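Local coordinates for protein integrase (Enterobacteria phage lambda, PDB 1Z19) that catalyses site-specific recombination that integrates the phage genome into the host chromosome and, together with excisionase, excises it again, at residues Leu69-Leu74 with Asn90-Thr95; Val102-Leu107 with Thr233-Arg238; Arg106-Glu111 with Arg273-Asp278. The protein carries 1 engineered substitution. All coordinates share one frame; numbering follows the deposited sequence.

Contact 1 (Leu69-Leu74 with Asn90-Thr95)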
# COMPACT_ATOMS: atom_id res chain seq x y z
N LEU E 69 -19.44 15.18 3.96
CA LEU E 69 -18.40 15.62 4.88
C LEU E 69 -18.97 15.64 6.29
O LEU E 69 -18.36 15.13 7.23
CB LEU E 69 -17.90 17.00 4.49
CG LEU E 69 -17.11 17.08 3.19
CD1 LEU E 69 -16.75 18.52 2.91
CD2 LEU E 69 -15.88 16.22 3.28
N ILE E 70 -20.15 16.25 6.44
CA ILE E 70 -20.79 16.32 7.74
C ILE E 70 -20.88 14.91 8.31
O ILE E 70 -20.51 14.67 9.46
CB ILE E 70 -22.19 16.93 7.62
CG1 ILE E 70 -22.07 18.43 7.36
CG2 ILE E 70 -22.97 16.68 8.90
CD1 ILE E 70 -23.38 19.08 6.91
N ARG E 71 -21.39 13.97 7.51
CA ARG E 71 -21.49 12.60 7.98
C ARG E 71 -20.12 12.11 8.46
O ARG E 71 -20.02 11.48 9.51
CB ARG E 71 -21.99 11.68 6.88
CG ARG E 71 -21.93 10.21 7.25
CD ARG E 71 -22.39 9.31 6.10
NE ARG E 71 -22.22 7.89 6.40
CZ ARG E 71 -21.05 7.30 6.68
NH1 ARG E 71 -19.93 8.01 6.71
NH2 ARG E 71 -21.00 5.99 6.92
N SER E 72 -19.06 12.39 7.70
CA SER E 72 -17.73 11.97 8.10
C SER E 72 -17.32 12.53 9.45
O SER E 72 -16.92 11.78 10.34
CB SER E 72 -16.68 12.39 7.06
OG SER E 72 -16.41 11.32 6.17
N THR E 73 -17.41 13.84 9.59
CA THR E 73 -17.04 14.50 10.83
C THR E 73 -17.80 13.94 12.05
O THR E 73 -17.20 13.68 13.09
CB THR E 73 -17.29 16.01 10.71
OG1 THR E 73 -16.32 16.55 9.81
CG2 THR E 73 -17.19 16.70 12.06
N LEU E 74 -19.11 13.78 11.91
CA LEU E 74 -19.90 13.27 13.00
C LEU E 74 -19.35 11.91 13.34
O LEU E 74 -19.04 11.61 14.48
CB LEU E 74 -21.37 13.16 12.59
CG LEU E 74 -22.37 12.77 13.68
CD1 LEU E 74 -22.45 13.87 14.71
CD2 LEU E 74 -23.74 12.51 13.06
N ASN E 90 -20.88 3.15 17.18
CA ASN E 90 -21.00 4.26 16.25
C ASN E 90 -22.33 4.23 15.50
O ASN E 90 -22.47 3.53 14.51
CB ASN E 90 -19.85 4.23 15.26
CG ASN E 90 -19.63 5.56 14.58
OD1 ASN E 90 -20.57 6.16 14.05
ND2 ASN E 90 -18.39 6.03 14.57
N HIS E 91 -23.29 5.00 15.98
CA HIS E 91 -24.59 5.05 15.34
C HIS E 91 -24.58 5.64 13.92
O HIS E 91 -25.60 5.64 13.24
CB HIS E 91 -25.57 5.83 16.22
CG HIS E 91 -26.02 5.08 17.44
ND1 HIS E 91 -26.76 3.92 17.37
CD2 HIS E 91 -25.83 5.33 18.76
CE1 HIS E 91 -27.01 3.48 18.59
NE2 HIS E 91 -26.45 4.32 19.45
N VAL E 92 -23.43 6.13 13.47
CA VAL E 92 -23.33 6.72 12.14
C VAL E 92 -22.88 5.70 11.10
O VAL E 92 -23.37 5.68 9.98
CB VAL E 92 -22.34 7.89 12.11
CG1 VAL E 92 -22.26 8.47 10.71
CG2 VAL E 92 -22.76 8.95 13.09
N ALA E 93 -21.94 4.86 11.50
CA ALA E 93 -21.40 3.83 10.62
C ALA E 93 -22.47 3.08 9.81
O ALA E 93 -22.22 2.68 8.68
CB ALA E 93 -20.58 2.84 11.44
N ALA E 94 -23.65 2.89 10.40
CA ALA E 94 -24.75 2.18 9.75
C ALA E 94 -25.35 2.99 8.60
O ALA E 94 -26.05 2.46 7.74
CB ALA E 94 -25.84 1.85 10.78
N THR E 95 -25.08 4.28 8.60
CA THR E 95 -25.56 5.18 7.57
C THR E 95 -24.78 4.92 6.29
O THR E 95 -23.76 4.24 6.29
CB THR E 95 -25.38 6.65 8.02
OG1 THR E 95 -26.45 7.00 8.90
CG2 THR E 95 -25.36 7.59 6.84

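Contact 2 (Val102-Leu107 with Thr233-Arg238). With nucleotides of chain C; nucleotides of chain A.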
# COMPACT_ATOMS: atom_id res chain seq x y z
N VAL E 102 -19.15 14.82 -9.45
CA VAL E 102 -18.59 16.16 -9.59
C VAL E 102 -19.37 16.99 -10.61
O VAL E 102 -19.53 16.59 -11.76
CB VAL E 102 -17.14 16.12 -10.05
CG1 VAL E 102 -16.54 17.49 -9.98
CG2 VAL E 102 -16.36 15.15 -9.20
N ARG E 103 -19.86 18.15 -10.17
CA ARG E 103 -20.64 19.03 -11.04
C ARG E 103 -19.78 19.94 -11.92
O ARG E 103 -20.20 20.33 -13.00
CB ARG E 103 -21.58 19.90 -10.20
CG ARG E 103 -22.62 19.15 -9.38
CD ARG E 103 -23.87 20.01 -9.18
NE ARG E 103 -23.73 21.05 -8.16
CZ ARG E 103 -24.11 20.93 -6.88
NH1 ARG E 103 -24.67 19.80 -6.44
NH2 ARG E 103 -23.96 21.95 -6.05
N ARG E 104 -18.59 20.29 -11.44
CA ARG E 104 -17.70 21.18 -12.16
C ARG E 104 -17.30 20.64 -13.52
O ARG E 104 -16.82 19.51 -13.64
CB ARG E 104 -16.45 21.45 -11.34
CG ARG E 104 -15.52 22.46 -11.97
CD ARG E 104 -14.26 22.63 -11.15
NE ARG E 104 -14.56 23.03 -9.78
CZ ARG E 104 -13.69 22.98 -8.79
NH1 ARG E 104 -12.46 22.55 -9.01
NH2 ARG E 104 -14.04 23.37 -7.57
N SER E 105 -17.48 21.46 -14.55
CA SER E 105 -17.15 21.07 -15.91
C SER E 105 -15.65 21.24 -16.19
O SER E 105 -15.00 22.17 -15.67
CB SER E 105 -17.98 21.92 -16.88
OG SER E 105 -17.71 21.58 -18.23
N ARG E 106 -15.09 20.35 -17.00
CA ARG E 106 -13.68 20.43 -17.37
C ARG E 106 -13.51 21.60 -18.34
O ARG E 106 -14.50 22.19 -18.80
CB ARG E 106 -13.21 19.14 -18.03
CG ARG E 106 -13.07 17.93 -17.10
CD ARG E 106 -11.92 18.11 -16.12
NE ARG E 106 -11.43 16.86 -15.54
CZ ARG E 106 -10.78 16.79 -14.38
NH1 ARG E 106 -10.56 17.89 -13.68
NH2 ARG E 106 -10.32 15.63 -13.92
N LEU E 107 -12.27 21.93 -18.68
CA LEU E 107 -12.01 23.03 -19.59
C LEU E 107 -11.24 22.59 -20.82
O LEU E 107 -10.18 21.98 -20.69
CB LEU E 107 -11.22 24.12 -18.87
CG LEU E 107 -11.01 25.41 -19.67
CD1 LEU E 107 -12.35 26.12 -19.89
CD2 LEU E 107 -10.04 26.30 -18.92
N THR E 233 -13.36 26.16 -13.32
CA THR E 233 -12.80 27.14 -12.41
C THR E 233 -11.32 27.20 -12.66
O THR E 233 -10.80 26.50 -13.52
CB THR E 233 -13.08 26.76 -10.95
OG1 THR E 233 -12.30 25.61 -10.60
CG2 THR E 233 -14.55 26.42 -10.75
N PHE E 234 -10.61 28.02 -11.91
CA PHE E 234 -9.19 28.15 -12.13
C PHE E 234 -8.49 26.83 -11.97
O PHE E 234 -7.61 26.48 -12.75
CB PHE E 234 -8.61 29.18 -11.17
CG PHE E 234 -7.18 29.50 -11.45
CD1 PHE E 234 -6.16 28.69 -10.94
CD2 PHE E 234 -6.84 30.60 -12.25
CE1 PHE E 234 -4.83 28.98 -11.21
CE2 PHE E 234 -5.50 30.89 -12.52
CZ PHE E 234 -4.49 30.07 -11.99
N HIS E 235 -8.89 26.07 -10.96
CA HIS E 235 -8.26 24.78 -10.72
C HIS E 235 -8.26 23.90 -11.96
O HIS E 235 -7.35 23.10 -12.14
CB HIS E 235 -8.99 24.05 -9.61
CG HIS E 235 -8.20 22.93 -9.02
ND1 HIS E 235 -7.17 23.13 -8.13
CD2 HIS E 235 -8.29 21.59 -9.19
CE1 HIS E 235 -6.66 21.97 -7.77
NE2 HIS E 235 -7.33 21.01 -8.40
N GLU E 236 -9.26 24.05 -12.80
CA GLU E 236 -9.36 23.22 -14.00
C GLU E 236 -8.20 23.40 -14.96
O GLU E 236 -8.06 22.64 -15.92
CB GLU E 236 -10.68 23.46 -14.71
CG GLU E 236 -11.88 22.90 -13.96
CD GLU E 236 -11.84 21.38 -13.81
OE1 GLU E 236 -11.55 20.72 -14.83
OE2 GLU E 236 -12.09 20.85 -12.70
N LEU E 237 -7.36 24.40 -14.73
CA LEU E 237 -6.23 24.58 -15.61
C LEU E 237 -5.23 23.46 -15.32
O LEU E 237 -4.30 23.23 -16.08
CB LEU E 237 -5.59 25.95 -15.39
CG LEU E 237 -6.47 27.14 -15.78
CD1 LEU E 237 -5.87 28.45 -15.28
CD2 LEU E 237 -6.64 27.15 -17.30
N ARG E 238 -5.44 22.76 -14.21
CA ARG E 238 -4.55 21.68 -13.81
C ARG E 238 -4.80 20.40 -14.60
O ARG E 238 -3.88 19.75 -15.06
CB ARG E 238 -4.68 21.43 -12.31
CG ARG E 238 -3.51 20.67 -11.69
CD ARG E 238 -3.42 20.92 -10.19
NE ARG E 238 -3.31 19.68 -9.43
CZ ARG E 238 -2.16 19.07 -9.12
NH1 ARG E 238 -1.00 19.57 -9.50
NH2 ARG E 238 -2.20 17.93 -8.43
P DC C 25 -10.52 27.26 -7.57
OP1 DC C 25 -10.72 27.00 -9.01
OP2 DC C 25 -9.65 28.37 -7.12
O5' DC C 25 -11.97 27.42 -6.93
C5' DC C 25 -12.96 26.43 -7.17
C4' DC C 25 -14.35 27.04 -7.14
O4' DC C 25 -14.82 27.15 -5.78
C3' DC C 25 -14.39 28.46 -7.69
O3' DC C 25 -15.69 28.68 -8.22
C2' DC C 25 -14.14 29.30 -6.46
C1' DC C 25 -14.87 28.52 -5.38
N1 DC C 25 -14.35 28.60 -4.00
C2 DC C 25 -15.25 28.83 -2.94
O2 DC C 25 -16.47 28.98 -3.18
N3 DC C 25 -14.78 28.87 -1.67
C4 DC C 25 -13.48 28.71 -1.44
N4 DC C 25 -13.06 28.74 -0.17
C5 DC C 25 -12.54 28.50 -2.50
C6 DC C 25 -13.02 28.46 -3.75
P DT A 12 -18.40 19.72 -7.17
OP1 DT A 12 -18.98 19.95 -8.51
OP2 DT A 12 -18.76 18.50 -6.42
O5' DT A 12 -16.82 19.76 -7.35
C5' DT A 12 -15.97 19.91 -6.22
C4' DT A 12 -14.52 19.87 -6.64
O4' DT A 12 -13.74 20.11 -5.45
C3' DT A 12 -14.04 18.51 -7.16
O3' DT A 12 -12.97 18.70 -8.11
C2' DT A 12 -13.61 17.79 -5.89
C1' DT A 12 -13.08 18.92 -5.01
N1 DT A 12 -13.36 18.74 -3.56
C2 DT A 12 -12.30 18.87 -2.66
O2 DT A 12 -11.16 19.14 -2.99
N3 DT A 12 -12.64 18.66 -1.35
C4 DT A 12 -13.89 18.35 -0.85
O4 DT A 12 -14.04 18.19 0.36
C5 DT A 12 -14.95 18.25 -1.85
C7 DT A 12 -16.34 17.92 -1.40
C6 DT A 12 -14.63 18.45 -3.13
P DG C 24 -5.46 25.69 -3.26
OP1 DG C 24 -4.42 25.62 -4.32
OP2 DG C 24 -5.49 26.87 -2.36
O5' DG C 24 -6.90 25.57 -3.94
C5' DG C 24 -7.14 24.54 -4.89
C4' DG C 24 -8.56 24.57 -5.41
O4' DG C 24 -9.48 24.25 -4.33
C3' DG C 24 -8.98 25.98 -5.86
O3' DG C 24 -9.98 25.91 -6.89
C2' DG C 24 -9.58 26.58 -4.61
C1' DG C 24 -10.28 25.37 -4.05
N9 DG C 24 -10.64 25.40 -2.64
C8 DG C 24 -9.81 25.57 -1.57
N7 DG C 24 -10.45 25.67 -0.44
C5 DG C 24 -11.79 25.55 -0.79
C6 DG C 24 -12.96 25.60 -0.00
O6 DG C 24 -13.07 25.77 1.23
N1 DG C 24 -14.10 25.43 -0.77
C2 DG C 24 -14.11 25.23 -2.12
N2 DG C 24 -15.32 25.08 -2.69
N3 DG C 24 -13.03 25.18 -2.87
C4 DG C 24 -11.91 25.35 -2.14
O HOH W 1 -9.83 20.88 -17.28

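Contact 3 (Arg106-Glu111 with Arg273-Asp278). With nucleotides of chain A.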
# COMPACT_ATOMS: atom_id res chain seq x y z
N ARG E 106 -15.09 20.35 -17.00
CA ARG E 106 -13.68 20.43 -17.37
C ARG E 106 -13.51 21.60 -18.34
O ARG E 106 -14.50 22.19 -18.80
CB ARG E 106 -13.21 19.14 -18.03
CG ARG E 106 -13.07 17.93 -17.10
CD ARG E 106 -11.92 18.11 -16.12
NE ARG E 106 -11.43 16.86 -15.54
CZ ARG E 106 -10.78 16.79 -14.38
NH1 ARG E 106 -10.56 17.89 -13.68
NH2 ARG E 106 -10.32 15.63 -13.92
N LEU E 107 -12.27 21.93 -18.68
CA LEU E 107 -12.01 23.03 -19.59
C LEU E 107 -11.24 22.59 -20.82
O LEU E 107 -10.18 21.98 -20.69
CB LEU E 107 -11.22 24.12 -18.87
CG LEU E 107 -11.01 25.41 -19.67
CD1 LEU E 107 -12.35 26.12 -19.89
CD2 LEU E 107 -10.04 26.30 -18.92
N THR E 108 -11.75 22.88 -22.00
CA THR E 108 -11.06 22.50 -23.23
C THR E 108 -10.08 23.59 -23.64
O THR E 108 -10.24 24.74 -23.27
CB THR E 108 -12.02 22.28 -24.40
OG1 THR E 108 -12.52 23.54 -24.85
CG2 THR E 108 -13.17 21.39 -23.97
N ALA E 109 -9.08 23.23 -24.44
CA ALA E 109 -8.08 24.19 -24.88
C ALA E 109 -8.70 25.43 -25.54
O ALA E 109 -8.27 26.56 -25.28
CB ALA E 109 -7.11 23.52 -25.85
N ASP E 110 -9.71 25.22 -26.37
CA ASP E 110 -10.35 26.34 -27.04
C ASP E 110 -10.96 27.28 -26.03
O ASP E 110 -10.75 28.49 -26.10
CB ASP E 110 -11.45 25.87 -28.01
CG ASP E 110 -10.89 25.42 -29.36
OD1 ASP E 110 -9.78 25.87 -29.74
OD2 ASP E 110 -11.58 24.62 -30.05
N GLU E 111 -11.71 26.72 -25.09
CA GLU E 111 -12.33 27.54 -24.08
C GLU E 111 -11.24 28.34 -23.38
O GLU E 111 -11.39 29.54 -23.13
CB GLU E 111 -13.07 26.64 -23.10
CG GLU E 111 -14.07 25.75 -23.82
CD GLU E 111 -14.88 24.87 -22.88
OE1 GLU E 111 -14.31 24.41 -21.86
OE2 GLU E 111 -16.06 24.61 -23.17
N ARG E 273 -14.01 14.01 -18.50
CA ARG E 273 -15.40 13.95 -18.14
C ARG E 273 -16.36 14.32 -19.25
O ARG E 273 -17.22 15.19 -19.10
CB ARG E 273 -15.61 14.81 -16.89
CG ARG E 273 -14.79 14.30 -15.73
CD ARG E 273 -14.77 15.23 -14.53
NE ARG E 273 -14.05 14.55 -13.43
CZ ARG E 273 -13.61 15.14 -12.32
NH1 ARG E 273 -13.80 16.44 -12.12
NH2 ARG E 273 -13.00 14.41 -11.42
N GLY E 274 -16.21 13.66 -20.40
CA GLY E 274 -17.06 13.86 -21.55
C GLY E 274 -17.01 15.15 -22.33
O GLY E 274 -17.78 15.35 -23.27
N ARG E 275 -16.12 16.06 -21.96
CA ARG E 275 -16.04 17.33 -22.67
C ARG E 275 -15.76 17.17 -24.17
O ARG E 275 -16.38 17.84 -24.98
CB ARG E 275 -14.97 18.24 -22.04
CG ARG E 275 -15.44 18.98 -20.79
CD ARG E 275 -16.83 19.58 -20.95
NE ARG E 275 -16.98 20.37 -22.17
CZ ARG E 275 -16.55 21.63 -22.32
NH1 ARG E 275 -15.93 22.26 -21.33
NH2 ARG E 275 -16.74 22.24 -23.48
N GLU E 276 -14.84 16.29 -24.54
CA GLU E 276 -14.50 16.11 -25.94
C GLU E 276 -14.28 14.69 -26.40
O GLU E 276 -14.24 13.76 -25.59
CB GLU E 276 -13.26 16.91 -26.29
CG GLU E 276 -13.49 18.37 -26.46
CD GLU E 276 -12.19 19.15 -26.50
OE1 GLU E 276 -12.24 20.37 -26.75
OE2 GLU E 276 -11.12 18.54 -26.28
N TRP E 277 -14.11 14.54 -27.71
CA TRP E 277 -13.85 13.25 -28.34
C TRP E 277 -12.35 13.02 -28.33
O TRP E 277 -11.58 13.84 -28.84
CB TRP E 277 -14.36 13.24 -29.78
CG TRP E 277 -15.83 13.47 -29.89
CD1 TRP E 277 -16.46 14.68 -30.02
CD2 TRP E 277 -16.86 12.48 -29.86
NE1 TRP E 277 -17.83 14.49 -30.08
CE2 TRP E 277 -18.10 13.15 -29.98
CE3 TRP E 277 -16.86 11.08 -29.74
CZ2 TRP E 277 -19.32 12.47 -29.98
CZ3 TRP E 277 -18.07 10.41 -29.75
CH2 TRP E 277 -19.28 11.11 -29.86
N ASP E 278 -11.92 11.91 -27.75
CA ASP E 278 -10.51 11.60 -27.67
C ASP E 278 -10.00 10.97 -28.96
O ASP E 278 -10.24 9.80 -29.21
CB ASP E 278 -10.28 10.67 -26.48
CG ASP E 278 -8.82 10.50 -26.16
OD1 ASP E 278 -8.10 11.52 -26.16
OD2 ASP E 278 -8.40 9.35 -25.88
P DT A 13 -12.02 17.47 -8.54
OP1 DT A 13 -11.35 17.89 -9.79
OP2 DT A 13 -12.77 16.20 -8.50
O5' DT A 13 -10.93 17.45 -7.38
C5' DT A 13 -10.15 18.60 -7.15
C4' DT A 13 -8.92 18.27 -6.32
O4' DT A 13 -9.30 18.02 -4.94
C3' DT A 13 -8.17 17.02 -6.77
O3' DT A 13 -6.83 17.21 -6.23
C2' DT A 13 -8.87 15.92 -5.97
C1' DT A 13 -9.07 16.65 -4.65
N1 DT A 13 -10.05 16.21 -3.65
C2 DT A 13 -9.61 16.27 -2.36
O2 DT A 13 -8.46 16.56 -2.08
N3 DT A 13 -10.54 15.96 -1.42
C4 DT A 13 -11.85 15.60 -1.63
O4 DT A 13 -12.57 15.36 -0.67
C5 DT A 13 -12.25 15.53 -3.02
C7 DT A 13 -13.65 15.14 -3.34
C6 DT A 13 -11.33 15.83 -3.95
O HOH W 2 -16.82 18.14 -18.14

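Contact 1 (Leu69-Leu74 with Asn90-Thr95)
In the helical core-binding domain, Arg71 and Leu74 of helix 64-83 meet Val92 and Thr95 of the chain that follows this helix. The return chain has no regular secondary structure here. It carries a type I beta turn from Val92 to Thr95.

Arg71 buries the largest area. Its CG lies anti to the backbone N (chi1 172°), and the chain runs extended from CG to NE. This carries the guanidinium along the turn, antiparallel to the side chains of Val92 and Thr95. Arg71 CG packs on Val92 CG1 at 3.9 Å. Thr95 CG2 sits at the edge of the guanidinium, near its plane, beside NE. At the end of the chain Arg71 NH2 gives a weak hydrogen bond to the backbone Thr95 O, 3.3 Å long but nearly straight at 167°.

Nearly one turn further along the helix, Leu74 CD2 touches Val92 CG2 at 3.7 Å. Val92 thus uses one methyl for the arginine stem and the other for the leucine. Leu74 and Val92 both also pack on Ile51 of helix 48-60.

Asn90 shapes the chain just ahead of Val92. Its OD1 accepts from Val92 N at 2.9 Å, in the carbonyl plane, which makes an Asx turn. The same oxygen accepts from Ala93 N at 3.2 Å, with this donor above the plane. Asn90 ND2 bonds to Ser75 O and so ties the loop back to the helix.

Between the two segments the one hydrogen bond is weak, and no salt bridge forms. The hold is therefore mainly apolar: packing on Val92 sets the position, while the Asn90 bonds shape the turn.

Contact 2 (Val102-Leu107 with Thr233-Arg238)
Glu236 bends at chi2 (-64°), which brings its carboxylate to Arg104 and Arg106. Arg106 is bent in turn at chi2 (-69°), which brings NH1 round to that carboxylate. Arg106 NH1 reaches Glu236 OE1 at 3.2 Å in a straight salt bridge. The acceptor lies in the guanidinium plane, and the oxygen is met on its syn side. Arg106 NE bonds to Asp271 O, a second hold on this guanidinium.

Glu236 OE2 faces Arg104. It lies 3.2 Å from Arg104 CD, while the charged ends stay beyond salt-bridge range. Thr233 OG1 lies over one face of the Arg104 guanidinium and C4' of DT12 of chain A over the opposite face, both offset toward the rim.

This is the catalytic domain of a tyrosine recombinase, where the chain entering it from the core-binding side passes the start of helix 237-248. His235 and Arg238 are predicted active-site residues, and both bond to the phosphotyrosine at position 269. On the DNA side, Thr233 OG1 donates to DC25 OP1 of chain C at 2.6 Å. His235 N donates to the same oxygen at 2.8 Å. Arg103 N and Arg104 N both bind DT12 OP1.

A water joins Leu107 N to Glu236 O and OE1. Leu107 CD2 packs on Leu237 CD2 at 3.9 Å, the two side chains pointing the same way.

Contact 3 (Arg106-Glu111 with Arg273-Asp278)
Arg106 and Arg275 bury the most surface in this contact, followed by Thr108. They join the start of helix 109-118 to the segment that follows the active-site tyrosine.

Arg275 is folded at chi2 and chi3 (-44° and -51°), which turns its guanidinium onto the helix start. Its NH1 donates to Glu111 OE1 at 2.7 Å and to the backbone Arg106 O at 2.9 Å. Its NH2 pairs with Glu111 OE2. Glu111 and Arg275 therefore form a two-pronged salt bridge, with the carboxylate at the guanidinium edge and the two planes 45° apart. Glu111 OE1 also accepts from Thr108 N at 3.0 Å. Thr108 N and Arg275 NH1 come from the same face of the carboxylate. Two donors on one oxygen, one of them cationic, would probably favour the charged carboxylate.

Thr108 is the N-cap of the helix. Its N-H bond to Glu111 is the surer half of a capping box, since the place of Thr108 OG1 is less certain. Its CG2 lies over one face of the Arg275 guanidinium, 3.7 Å from NH2. The extended Glu276 lays its carboxylate against CB and CG2 of Thr108, a packing contact.

Arg106 meets Arg273 in a flat stack of guanidinium groups, centres 3.9 Å apart, while the backbone O of Asp271 holds Arg106 NE. The like charges lie near the phosphate of DT13 of chain A, which probably offsets them. Arg273 NH2 makes a weak bond to OP2 of that nucleotide. Further back, a water links Arg106 N to Arg273 O, and Arg106 CB packs on Arg275 CG at 3.6 Å.

Arg106 also touches Ser239 of helix 237-248. At the other end, Trp277 stacks edge-to-face with Tyr157 of the second subunit. Asp278, in strand 278-279, pairs in a parallel ladder with a strand of that subunit, so the sheet continues across the interface.

Contact 1 belongs to the core-binding domain and lies away from the annotated active-site residues. Its centre is about 29 Å from that of contact 2 and about 36 Å from that of contact 3. Contacts 2 and 3 share Arg106 and Leu107, and their centres are about 10 Å apart. They also touch directly, with Ser105 OG 3.5 Å from Arg275 CD. Contact 2 holds His235 and Arg238 of the predicted active site. The Arg106 side chain is about 6 Å from that of His235 at the nearest atoms. Contact 3 continues from there toward the second subunit, which contact 1 also touches. Contacts 2 and 3 both meet DNA strand A, at DT12 and DT13.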